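Local coordinates for protein SAM-dependent methyltransferase (Anabaena variabilis ATCC 29413, PDB 3GGD) that probably transfers methyl groups from S-adenosyl-L-methionine to a substrate not yet identified, and binds the product cofactor S-adenosyl-L-homocysteine in a Rossmann-like methyltransferase fold, at residues A[21-26]-A[33-38]; A[132-137]-A[205-210]; A[151-154]-A[158-161]. All blocks are in the same frame, centred on the assembly; numbering follows the deposited sequence.

Contact 1 (A[21-26]-A[33-38]). With SAH (S-adenosyl-L-homocysteine), chain E; EDO (1,2-ethanediol), chain K.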
loop_
_atom_site.group_PDB
_atom_site.type_symbol
_atom_site.label_atom_id
_atom_site.label_comp_id
_atom_site.label_asym_id
_atom_site.label_seq_id
_atom_site.Cartn_x
_atom_site.Cartn_y
_atom_site.Cartn_z
ATOM N N GLN A 21 -10.595 9.650 7.912
ATOM C CA GLN A 21 -10.408 11.032 8.391
ATOM C C GLN A 21 -9.274 11.721 7.601
ATOM O O GLN A 21 -9.421 12.863 7.116
ATOM C CB GLN A 21 -10.149 11.068 9.889
ATOM C CG GLN A 21 -10.300 12.501 10.457
ATOM C CD GLN A 21 -9.823 12.652 11.921
ATOM O OE1 GLN A 21 -8.700 12.214 12.290
ATOM N NE2 GLN A 21 -10.662 13.270 12.742
ATOM N N TYR A 22 -8.181 10.982 7.382
ATOM C CA TYR A 22 -7.073 11.517 6.609
ATOM C C TYR A 22 -7.475 11.864 5.171
ATOM O O TYR A 22 -7.190 12.957 4.680
ATOM C CB TYR A 22 -5.924 10.518 6.543
ATOM C CG TYR A 22 -4.872 10.916 5.535
ATOM C CD1 TYR A 22 -3.922 11.924 5.832
ATOM C CD2 TYR A 22 -4.834 10.325 4.280
ATOM C CE1 TYR A 22 -2.961 12.304 4.925
ATOM C CE2 TYR A 22 -3.856 10.708 3.346
ATOM C CZ TYR A 22 -2.930 11.688 3.670
ATOM O OH TYR A 22 -1.984 12.054 2.753
ATOM N N TRP A 23 -8.133 10.915 4.509
ATOM C CA TRP A 23 -8.500 11.093 3.109
ATOM C C TRP A 23 -9.566 12.134 2.954
ATOM O O TRP A 23 -9.530 12.919 2.014
ATOM C CB TRP A 23 -8.917 9.777 2.474
ATOM C CG TRP A 23 -7.773 8.922 2.020
ATOM C CD1 TRP A 23 -7.461 7.656 2.460
ATOM C CD2 TRP A 23 -6.800 9.238 1.007
ATOM N NE1 TRP A 23 -6.382 7.178 1.780
ATOM C CE2 TRP A 23 -5.946 8.130 0.892
ATOM C CE3 TRP A 23 -6.581 10.353 0.184
ATOM C CZ2 TRP A 23 -4.907 8.083 -0.031
ATOM C CZ3 TRP A 23 -5.514 10.326 -0.722
ATOM C CH2 TRP A 23 -4.698 9.200 -0.829
ATOM N N ASN A 24 -10.499 12.200 3.890
ATOM C CA ASN A 24 -11.498 13.260 3.789
ATOM C C ASN A 24 -10.860 14.666 3.960
ATOM O O ASN A 24 -11.233 15.632 3.276
ATOM C CB ASN A 24 -12.623 13.085 4.780
ATOM C CG ASN A 24 -13.829 13.969 4.433
ATOM O OD1 ASN A 24 -14.108 14.924 5.129
ATOM N ND2 ASN A 24 -14.492 13.683 3.323
ATOM N N LYS A 25 -9.905 14.774 4.874
ATOM C CA LYS A 25 -9.181 16.026 5.043
ATOM C C LYS A 25 -8.429 16.365 3.763
ATOM O O LYS A 25 -8.418 17.523 3.321
ATOM C CB LYS A 25 -8.203 15.946 6.212
ATOM C CG LYS A 25 -7.316 17.163 6.277
ATOM C CD LYS A 25 -6.119 16.990 7.090
ATOM C CE LYS A 25 -5.100 16.071 6.503
ATOM N NZ LYS A 25 -4.289 15.699 7.726
ATOM N N THR A 26 -7.797 15.353 3.167
ATOM C CA THR A 26 -7.091 15.515 1.894
ATOM C C THR A 26 -8.014 15.957 0.759
ATOM O O THR A 26 -7.695 16.913 0.033
ATOM C CB THR A 26 -6.342 14.229 1.576
ATOM O OG1 THR A 26 -5.469 13.955 2.677
ATOM C CG2 THR A 26 -5.573 14.329 0.262
ATOM N N VAL A 33 0.127 14.517 -0.438
ATOM C CA VAL A 33 0.021 13.115 -0.045
ATOM C C VAL A 33 1.420 12.528 -0.152
ATOM O O VAL A 33 1.977 12.356 -1.237
ATOM C CB VAL A 33 -1.013 12.373 -0.934
ATOM C CG1 VAL A 33 -1.056 10.874 -0.608
ATOM C CG2 VAL A 33 -2.407 13.046 -0.797
ATOM N N LEU A 34 1.987 12.239 1.003
ATOM C CA LEU A 34 3.392 11.877 1.134
ATOM C C LEU A 34 3.900 10.835 0.138
ATOM O O LEU A 34 4.986 10.973 -0.414
ATOM C CB LEU A 34 3.640 11.341 2.571
ATOM C CG LEU A 34 5.013 10.762 2.908
ATOM C CD1 LEU A 34 6.034 11.895 2.922
ATOM C CD2 LEU A 34 4.967 10.000 4.263
ATOM N N TRP A 35 3.129 9.770 -0.047
ATOM C CA TRP A 35 3.561 8.642 -0.892
ATOM C C TRP A 35 3.158 8.763 -2.369
ATOM O O TRP A 35 3.501 7.883 -3.174
ATOM C CB TRP A 35 2.968 7.344 -0.361
ATOM C CG TRP A 35 1.494 7.471 -0.178
ATOM C CD1 TRP A 35 0.524 7.318 -1.130
ATOM C CD2 TRP A 35 0.831 7.845 1.021
ATOM N NE1 TRP A 35 -0.726 7.572 -0.573
ATOM C CE2 TRP A 35 -0.554 7.898 0.745
ATOM C CE3 TRP A 35 1.270 8.142 2.314
ATOM C CZ2 TRP A 35 -1.498 8.230 1.722
ATOM C CZ3 TRP A 35 0.336 8.474 3.278
ATOM C CH2 TRP A 35 -1.030 8.516 2.971
ATOM N N ASP A 36 2.492 9.849 -2.736
ATOM C CA ASP A 36 1.852 9.926 -4.053
ATOM C C ASP A 36 2.845 10.439 -5.118
ATOM O O ASP A 36 2.677 11.502 -5.710
ATOM C CB ASP A 36 0.587 10.790 -3.942
ATOM C CG ASP A 36 -0.336 10.677 -5.147
ATOM O OD1 ASP A 36 -0.277 9.654 -5.884
ATOM O OD2 ASP A 36 -1.162 11.599 -5.327
ATOM N N ALA A 37 3.904 9.666 -5.313
ATOM C CA ALA A 37 4.940 9.967 -6.297
ATOM C C ALA A 37 4.417 9.764 -7.726
ATOM O O ALA A 37 3.559 8.940 -7.956
ATOM C CB ALA A 37 6.174 9.026 -6.072
ATOM N N ASN A 38 4.968 10.502 -8.679
ATOM C CA ASN A 38 4.626 10.284 -10.069
ATOM C C ASN A 38 4.948 8.834 -10.474
ATOM O O ASN A 38 5.868 8.223 -9.929
ATOM C CB ASN A 38 5.349 11.288 -10.958
ATOM C CG ASN A 38 6.831 11.280 -10.756
ATOM O OD1 ASN A 38 7.318 11.622 -9.673
ATOM N ND2 ASN A 38 7.572 10.914 -11.802
HETATM N N SAH E . -1.297 2.117 -2.638
HETATM C CA SAH E . -1.574 3.578 -2.622
HETATM C CB SAH E . -1.875 4.135 -1.214
HETATM C CG SAH E . -0.850 3.926 -0.086
HETATM S SD SAH E . -1.323 4.726 1.458
HETATM C C SAH E . -0.435 4.372 -3.244
HETATM O O SAH E . -0.641 5.534 -3.679
HETATM O OXT SAH E . 0.699 3.897 -3.301
HETATM C "C5'" SAH E . -2.090 3.378 2.312
HETATM C "C4'" SAH E . -3.543 3.105 1.824
HETATM O "O4'" SAH E . -4.093 1.974 2.540
HETATM C "C3'" SAH E . -4.567 4.234 2.039
HETATM O "O3'" SAH E . -5.256 4.579 0.850
HETATM C "C2'" SAH E . -5.561 3.661 3.042
HETATM O "O2'" SAH E . -6.888 4.226 3.014
HETATM C "C1'" SAH E . -5.484 2.174 2.748
HETATM N N9 SAH E . -5.979 1.326 3.839
HETATM C C8 SAH E . -5.706 1.517 5.158
HETATM N N7 SAH E . -6.285 0.550 5.890
HETATM C C5 SAH E . -6.948 -0.263 5.014
HETATM C C6 SAH E . -7.808 -1.433 5.155
HETATM N N6 SAH E . -8.025 -1.863 6.420
HETATM N N1 SAH E . -8.359 -2.000 4.072
HETATM C C2 SAH E . -8.121 -1.483 2.825
HETATM N N3 SAH E . -7.357 -0.404 2.651
HETATM C C4 SAH E . -6.780 0.248 3.680
HETATM C C1 EDO K . 1.811 12.436 -8.725
HETATM O O1 EDO K . 2.075 12.372 -10.118
HETATM C C2 EDO K . 0.403 11.904 -8.596
HETATM O O2 EDO K . -0.471 12.905 -8.064
HETATM O O HOH W 1 0.401 13.398 3.302
#

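Contact 2 (A[132-137]-A[205-210]). With CO (cobalt (II) ion), chain C; SAH (S-adenosyl-L-homocysteine), chain E.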
loop_
_atom_site.group_PDB
_atom_site.type_symbol
_atom_site.label_atom_id
_atom_site.label_comp_id
_atom_site.label_asym_id
_atom_site.label_seq_id
_atom_site.Cartn_x
_atom_site.Cartn_y
_atom_site.Cartn_z
ATOM N N THR A 132 2.542 -0.120 -0.285
ATOM C CA THR A 132 2.472 0.336 1.084
ATOM C C THR A 132 1.104 0.138 1.706
ATOM O O THR A 132 0.489 1.062 2.224
ATOM C CB THR A 132 3.031 1.752 1.262
ATOM O OG1 THR A 132 2.476 2.662 0.291
ATOM C CG2 THR A 132 4.604 1.709 1.139
ATOM N N GLY A 133 0.626 -1.096 1.659
ATOM C CA GLY A 133 -0.645 -1.420 2.292
ATOM C C GLY A 133 -0.508 -2.136 3.613
ATOM O O GLY A 133 -1.501 -2.321 4.304
ATOM N N PHE A 134 0.715 -2.487 4.029
ATOM C CA PHE A 134 0.887 -3.340 5.214
ATOM C C PHE A 134 1.670 -2.711 6.381
ATOM O O PHE A 134 1.350 -2.945 7.558
ATOM C CB PHE A 134 1.620 -4.614 4.776
ATOM C CG PHE A 134 0.959 -5.925 5.227
ATOM C CD1 PHE A 134 0.587 -6.133 6.524
ATOM C CD2 PHE A 134 0.810 -6.969 4.335
ATOM C CE1 PHE A 134 0.023 -7.340 6.927
ATOM C CE2 PHE A 134 0.232 -8.191 4.727
ATOM C CZ PHE A 134 -0.160 -8.359 6.032
ATOM N N HIS A 135 2.710 -1.934 6.063
ATOM C CA HIS A 135 3.679 -1.508 7.084
ATOM C C HIS A 135 3.025 -0.641 8.163
ATOM O O HIS A 135 3.411 -0.710 9.330
ATOM C CB HIS A 135 4.837 -0.765 6.439
ATOM C CG HIS A 135 4.468 0.615 5.990
ATOM N ND1 HIS A 135 4.595 1.719 6.804
ATOM C CD2 HIS A 135 3.925 1.062 4.836
ATOM C CE1 HIS A 135 4.157 2.792 6.167
ATOM N NE2 HIS A 135 3.730 2.420 4.976
ATOM N N HIS A 136 2.001 0.131 7.797
ATOM C CA HIS A 136 1.327 0.998 8.772
ATOM C C HIS A 136 0.254 0.278 9.594
ATOM O O HIS A 136 -0.289 0.866 10.550
ATOM C CB HIS A 136 0.689 2.193 8.055
ATOM C CG HIS A 136 -0.209 1.776 6.945
ATOM N ND1 HIS A 136 -1.494 1.311 7.161
ATOM C CD2 HIS A 136 -0.001 1.727 5.607
ATOM C CE1 HIS A 136 -2.032 0.995 5.997
ATOM N NE2 HIS A 136 -1.144 1.228 5.046
ATOM N N ILE A 137 -0.086 -0.960 9.228
ATOM C CA ILE A 137 -1.098 -1.706 9.971
ATOM C C ILE A 137 -0.561 -2.095 11.348
ATOM O O ILE A 137 0.538 -2.657 11.469
ATOM C CB ILE A 137 -1.592 -2.967 9.192
ATOM C CG1 ILE A 137 -2.197 -2.573 7.832
ATOM C CG2 ILE A 137 -2.609 -3.801 10.033
ATOM C CD1 ILE A 137 -3.599 -1.924 7.858
ATOM N N GLU A 205 6.933 -14.883 5.992
ATOM C CA GLU A 205 6.853 -16.204 6.615
ATOM C C GLU A 205 5.811 -16.282 7.737
ATOM O O GLU A 205 5.119 -17.296 7.895
ATOM C CB GLU A 205 8.217 -16.625 7.143
ATOM C CG GLU A 205 8.227 -17.963 7.886
ATOM C CD GLU A 205 7.811 -19.170 7.015
ATOM O OE1 GLU A 205 7.959 -19.123 5.778
ATOM O OE2 GLU A 205 7.368 -20.195 7.580
ATOM N N LEU A 206 5.692 -15.208 8.512
ATOM C CA LEU A 206 4.800 -15.167 9.659
ATOM C C LEU A 206 3.350 -15.179 9.189
ATOM O O LEU A 206 2.562 -15.978 9.687
ATOM C CB LEU A 206 5.072 -13.918 10.522
ATOM C CG LEU A 206 4.215 -13.656 11.761
ATOM C CD1 LEU A 206 4.271 -14.813 12.787
ATOM C CD2 LEU A 206 4.632 -12.332 12.458
ATOM N N TYR A 207 2.995 -14.293 8.256
ATOM C CA TYR A 207 1.607 -14.167 7.820
ATOM C C TYR A 207 1.221 -15.054 6.655
ATOM O O TYR A 207 0.013 -15.342 6.477
ATOM C CB TYR A 207 1.230 -12.694 7.503
ATOM C CG TYR A 207 1.451 -11.805 8.705
ATOM C CD1 TYR A 207 0.729 -12.001 9.869
ATOM C CD2 TYR A 207 2.461 -10.832 8.704
ATOM C CE1 TYR A 207 0.977 -11.234 11.010
ATOM C CE2 TYR A 207 2.725 -10.051 9.841
ATOM C CZ TYR A 207 1.986 -10.255 10.981
ATOM O OH TYR A 207 2.250 -9.490 12.088
ATOM N N PHE A 208 2.220 -15.495 5.889
ATOM C CA PHE A 208 1.996 -16.297 4.698
ATOM C C PHE A 208 2.870 -17.523 4.644
ATOM O O PHE A 208 3.578 -17.752 3.678
ATOM C CB PHE A 208 2.241 -15.464 3.439
ATOM C CG PHE A 208 1.408 -14.195 3.367
ATOM C CD1 PHE A 208 0.059 -14.246 3.041
ATOM C CD2 PHE A 208 1.990 -12.948 3.600
ATOM C CE1 PHE A 208 -0.710 -13.067 2.991
ATOM C CE2 PHE A 208 1.233 -11.780 3.544
ATOM C CZ PHE A 208 -0.122 -11.835 3.236
ATOM N N PRO A 209 2.806 -18.349 5.669
ATOM C CA PRO A 209 3.670 -19.523 5.669
ATOM C C PRO A 209 3.332 -20.516 4.527
ATOM O O PRO A 209 4.161 -21.347 4.170
ATOM C CB PRO A 209 3.425 -20.147 7.053
ATOM C CG PRO A 209 2.068 -19.690 7.399
ATOM C CD PRO A 209 1.930 -18.295 6.837
ATOM N N ASP A 210 2.109 -20.435 4.001
ATOM C CA ASP A 210 1.646 -21.276 2.911
ATOM C C ASP A 210 1.994 -20.685 1.536
ATOM O O ASP A 210 1.541 -21.184 0.524
ATOM C CB ASP A 210 0.130 -21.543 3.016
ATOM C CG ASP A 210 -0.723 -20.286 3.260
ATOM O OD1 ASP A 210 -0.207 -19.232 3.717
ATOM O OD2 ASP A 210 -1.969 -20.403 3.103
HETATM CO CO CO C . -2.930 -21.908 2.162
HETATM N N SAH E . -1.297 2.117 -2.638
HETATM C CA SAH E . -1.574 3.578 -2.622
HETATM C CB SAH E . -1.875 4.135 -1.214
HETATM C CG SAH E . -0.850 3.926 -0.086
HETATM S SD SAH E . -1.323 4.726 1.458
HETATM C C SAH E . -0.435 4.372 -3.244
HETATM O O SAH E . -0.641 5.534 -3.679
HETATM O OXT SAH E . 0.699 3.897 -3.301
HETATM C "C5'" SAH E . -2.090 3.378 2.312
HETATM C "C4'" SAH E . -3.543 3.105 1.824
HETATM O "O4'" SAH E . -4.093 1.974 2.540
HETATM C "C3'" SAH E . -4.567 4.234 2.039
HETATM O "O3'" SAH E . -5.256 4.579 0.850
HETATM C "C2'" SAH E . -5.561 3.661 3.042
HETATM O "O2'" SAH E . -6.888 4.226 3.014
HETATM C "C1'" SAH E . -5.484 2.174 2.748
HETATM N N9 SAH E . -5.979 1.326 3.839
HETATM C C8 SAH E . -5.706 1.517 5.158
HETATM N N7 SAH E . -6.285 0.550 5.890
HETATM C C5 SAH E . -6.948 -0.263 5.014
HETATM C C6 SAH E . -7.808 -1.433 5.155
HETATM N N6 SAH E . -8.025 -1.863 6.420
HETATM N N1 SAH E . -8.359 -2.000 4.072
HETATM C C2 SAH E . -8.121 -1.483 2.825
HETATM N N3 SAH E . -7.357 -0.404 2.651
HETATM C C4 SAH E . -6.780 0.248 3.680
#

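Contact 3 (A[151-154]-A[158-161])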
loop_
_atom_site.group_PDB
_atom_site.type_symbol
_atom_site.label_atom_id
_atom_site.label_comp_id
_atom_site.label_asym_id
_atom_site.label_seq_id
_atom_site.Cartn_x
_atom_site.Cartn_y
_atom_site.Cartn_z
ATOM N N ILE A 151 -7.479 -14.950 0.802
ATOM C CA ILE A 151 -8.779 -15.191 0.217
ATOM C C ILE A 151 -8.832 -14.639 -1.229
ATOM O O ILE A 151 -9.249 -15.353 -2.156
ATOM C CB ILE A 151 -9.887 -14.542 1.066
ATOM C CG1 ILE A 151 -10.028 -15.272 2.423
ATOM C CG2 ILE A 151 -11.226 -14.550 0.302
ATOM C CD1 ILE A 151 -10.866 -14.488 3.481
ATOM N N LEU A 152 -8.366 -13.411 -1.440
ATOM C CA LEU A 152 -8.436 -12.835 -2.789
ATOM C C LEU A 152 -7.569 -13.564 -3.848
ATOM O O LEU A 152 -7.959 -13.685 -5.049
ATOM C CB LEU A 152 -8.042 -11.357 -2.742
ATOM C CG LEU A 152 -8.988 -10.430 -1.963
ATOM C CD1 LEU A 152 -8.365 -9.027 -1.732
ATOM C CD2 LEU A 152 -10.406 -10.334 -2.643
ATOM N N LEU A 153 -6.380 -14.010 -3.412
ATOM C CA LEU A 153 -5.420 -14.653 -4.289
ATOM C C LEU A 153 -5.802 -16.074 -4.693
ATOM O O LEU A 153 -5.527 -16.518 -5.827
ATOM C CB LEU A 153 -4.056 -14.706 -3.594
ATOM C CG LEU A 153 -3.346 -13.345 -3.461
ATOM C CD1 LEU A 153 -2.269 -13.367 -2.357
ATOM C CD2 LEU A 153 -2.780 -12.868 -4.836
ATOM N N GLY A 154 -6.380 -16.815 -3.747
ATOM C CA GLY A 154 -6.665 -18.247 -3.975
ATOM C C GLY A 154 -5.393 -18.967 -4.425
ATOM O O GLY A 154 -4.292 -18.610 -4.023
ATOM N N ALA A 158 -1.126 -14.162 -7.942
ATOM C CA ALA A 158 0.175 -13.775 -7.390
ATOM C C ALA A 158 0.045 -12.331 -6.901
ATOM O O ALA A 158 -0.780 -11.559 -7.402
ATOM C CB ALA A 158 1.349 -13.920 -8.422
HETATM N N MSE A 159 0.859 -11.988 -5.901
HETATM C CA MSE A 159 0.854 -10.665 -5.306
HETATM C C MSE A 159 2.236 -10.077 -5.343
HETATM O O MSE A 159 3.191 -10.710 -4.889
HETATM C CB MSE A 159 0.412 -10.692 -3.831
HETATM C CG MSE A 159 0.598 -9.370 -3.174
HETATM SE SE MSE A 159 -0.332 -9.141 -1.484
HETATM C CE MSE A 159 0.429 -10.623 -0.464
ATOM N N TYR A 160 2.317 -8.853 -5.855
ATOM C CA TYR A 160 3.495 -8.044 -5.678
ATOM C C TYR A 160 3.158 -7.030 -4.587
ATOM O O TYR A 160 2.131 -6.349 -4.668
ATOM C CB TYR A 160 3.846 -7.246 -6.936
ATOM C CG TYR A 160 4.982 -6.220 -6.708
ATOM C CD1 TYR A 160 6.319 -6.588 -6.801
ATOM C CD2 TYR A 160 4.702 -4.884 -6.414
ATOM C CE1 TYR A 160 7.340 -5.647 -6.636
ATOM C CE2 TYR A 160 5.715 -3.938 -6.228
ATOM C CZ TYR A 160 7.028 -4.336 -6.341
ATOM O OH TYR A 160 8.000 -3.389 -6.210
ATOM N N LEU A 161 4.009 -6.951 -3.573
ATOM C CA LEU A 161 3.879 -5.893 -2.570
ATOM C C LEU A 161 5.232 -5.204 -2.330
ATOM O O LEU A 161 6.298 -5.814 -2.452
ATOM C CB LEU A 161 3.309 -6.391 -1.249
ATOM C CG LEU A 161 4.175 -7.260 -0.306
ATOM C CD1 LEU A 161 3.454 -7.341 1.112
ATOM C CD2 LEU A 161 4.420 -8.626 -0.878
#

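Contact 1 (A[21-26]-A[33-38])
W35 is wedged between Y22 and W23 of the helix and the cofactor sulfur: CE2 of Y22 reaches CH2 of W35 at 3.6 Å, CZ2 of W23 comes to the rim of the W35 indole, close to its plane, and SD of S-adenosyl-L-homocysteine sits over one indole face, 3.3 Å from W35 CE2. Both tryptophans belong to the cofactor pocket of this Rossmann-like methyltransferase, where helix 15-29 and the loop after it line one side of the ligand pocket. A chi1 of 52°, which places CG of W35 between its backbone N and carbonyl carbon, turns the indole back toward the helix. The type I turn from V33 to D36 brings V33 CG1 over the indole face opposite the sulfur, toward the rim. Helix and loop meet through largely apolar groups, with no direct hydrogen bond between them. The Y22 and W35 planes are inclined at 45°, the rings meeting obliquely, and the Y22 hydroxyl lies against V33, its OH 3.6 Å from V33 CA. CH2 of W23 touches CG1 of V33. Further along the helix, CG2 of T26 packs on CG2 of V33 at 3.6 Å, the two side chains crossing at about a right angle, while OG1 of T26 bonds back to the carbonyl O of Y22, which also accepts the backbone N-H of T26. One water joins the segments, accepting from OH of Y22 and from the backbone N of L34. Outside the pair, R131 NH1 bonds the carbonyl O of W35. The ribose is held at the edge of the W23 indole, whose NE1 donates to O3' of the cofactor at 3.0 Å with an N-H...O angle of 143°, and more weakly to O2' at 3.2 Å.

Contact 2 (A[132-137]-A[205-210])
The loop leaving strand 127-131, one wall of the cofactor pocket in this Rossmann-like sheet, sends F134 away from the ligand to meet Y207 and F208 at the end of helix 201-207. CE2 of F134 comes in at the edge of the F208 ring, near its plane and 3.9 Å from F208 CE2, while CZ of F208 lies near the plane of the F134 ring; the two side chains approach from opposite directions. Y207 stands differently: its plane is 24° from that of F134, but with centroids 5.9 Å apart the rings are so far offset that little of one lies over the other, CZ of F134 to CD2 of Y207 being 4.5 Å. No hydrogen bond crosses between the segments, and all three touching residues are buried. The loop also carries H136, whose NE2 lies 3.6 Å from C5' of S-adenosyl-L-homocysteine, and its type I turn from F134 to I137 is closed by I137 N bonding to F134 O. The chain after F208 carries D210, whose OD2 binds the cobalt ion at 2.0 Å, with H244 as another ligand, while D210 OD1 forms a salt bridge with R150. F199 and helix 142-153 add to the packing round F134. Here the loop is backed by aromatic rings; its place after a parallel strand, at the cofactor pocket, is typical of the class I methyltransferase fold.

Contact 3 (A[151-154]-A[158-161])
Van der Waals contact, side chain to side chain and side chain to backbone, joins L153, in the last turn of helix 142-153, to A158 and selenomethionine M159 in strand 158-164; no hydrogen bond crosses between the segments. The side-chain part of the contact is carried by the two methyl branches of L153, both of which face CB of M159: CD2 is 4.0 Å from it and CD1 4.1 Å. The side chains cross at about a right angle, and the leucine meets M159 at CB, not at its selenium. With chi1 at 172°, CG of M159 is anti to its own backbone N, and the chain bends only at chi3, beyond the part that L153 touches.

The second kind of contact is between side chain and backbone. CD2 of L153 lies 3.5 Å from the carbonyl O of A158 and equally close to its carbonyl C, so the methyl group rests against the peptide joining A158 to M159. A158 contributes through this backbone because its own CB points away from the helix.

The segments are close in sequence as well. G154 is the first residue to leave the helical conformation, with a phi of 53°, and only three residues separate the segments; the CA atoms of L153 and A158 are 6.5 Å apart. Round the pair, I128 of strand 127-131 touches both L153 and M159, and strand 158-164 lies beside strand 127-131 through backbone bonds of A158 and Y160 with I128. The helix therefore packs on the two parallel strands it connects, the arrangement of a beta-alpha-beta crossover in a Rossmann-like sheet.

In the fold
All three contacts are buried, yet their surroundings differ. Contact 1, whose helix and loop line the ribose and sulfur end of the cofactor, adds polar ligand bonds and a bridging water to aromatic packing. Contact 2 reaches the same ligand from its loop side, but its own interface is purely aromatic, with the metal site at the other end. Contact 3 is aliphatic and side chain to backbone, and touches neither ligand nor metal. Contacts 2 and 3 share elements: helix 142-153, which holds L153, also packs against F134, and strand 158-164 meets F208, whose CZ is 3.9 Å from M159 CE. Contact 3 is nested within the chain loop that contact 2 closes; contact 1 lies across the chain's centre from both.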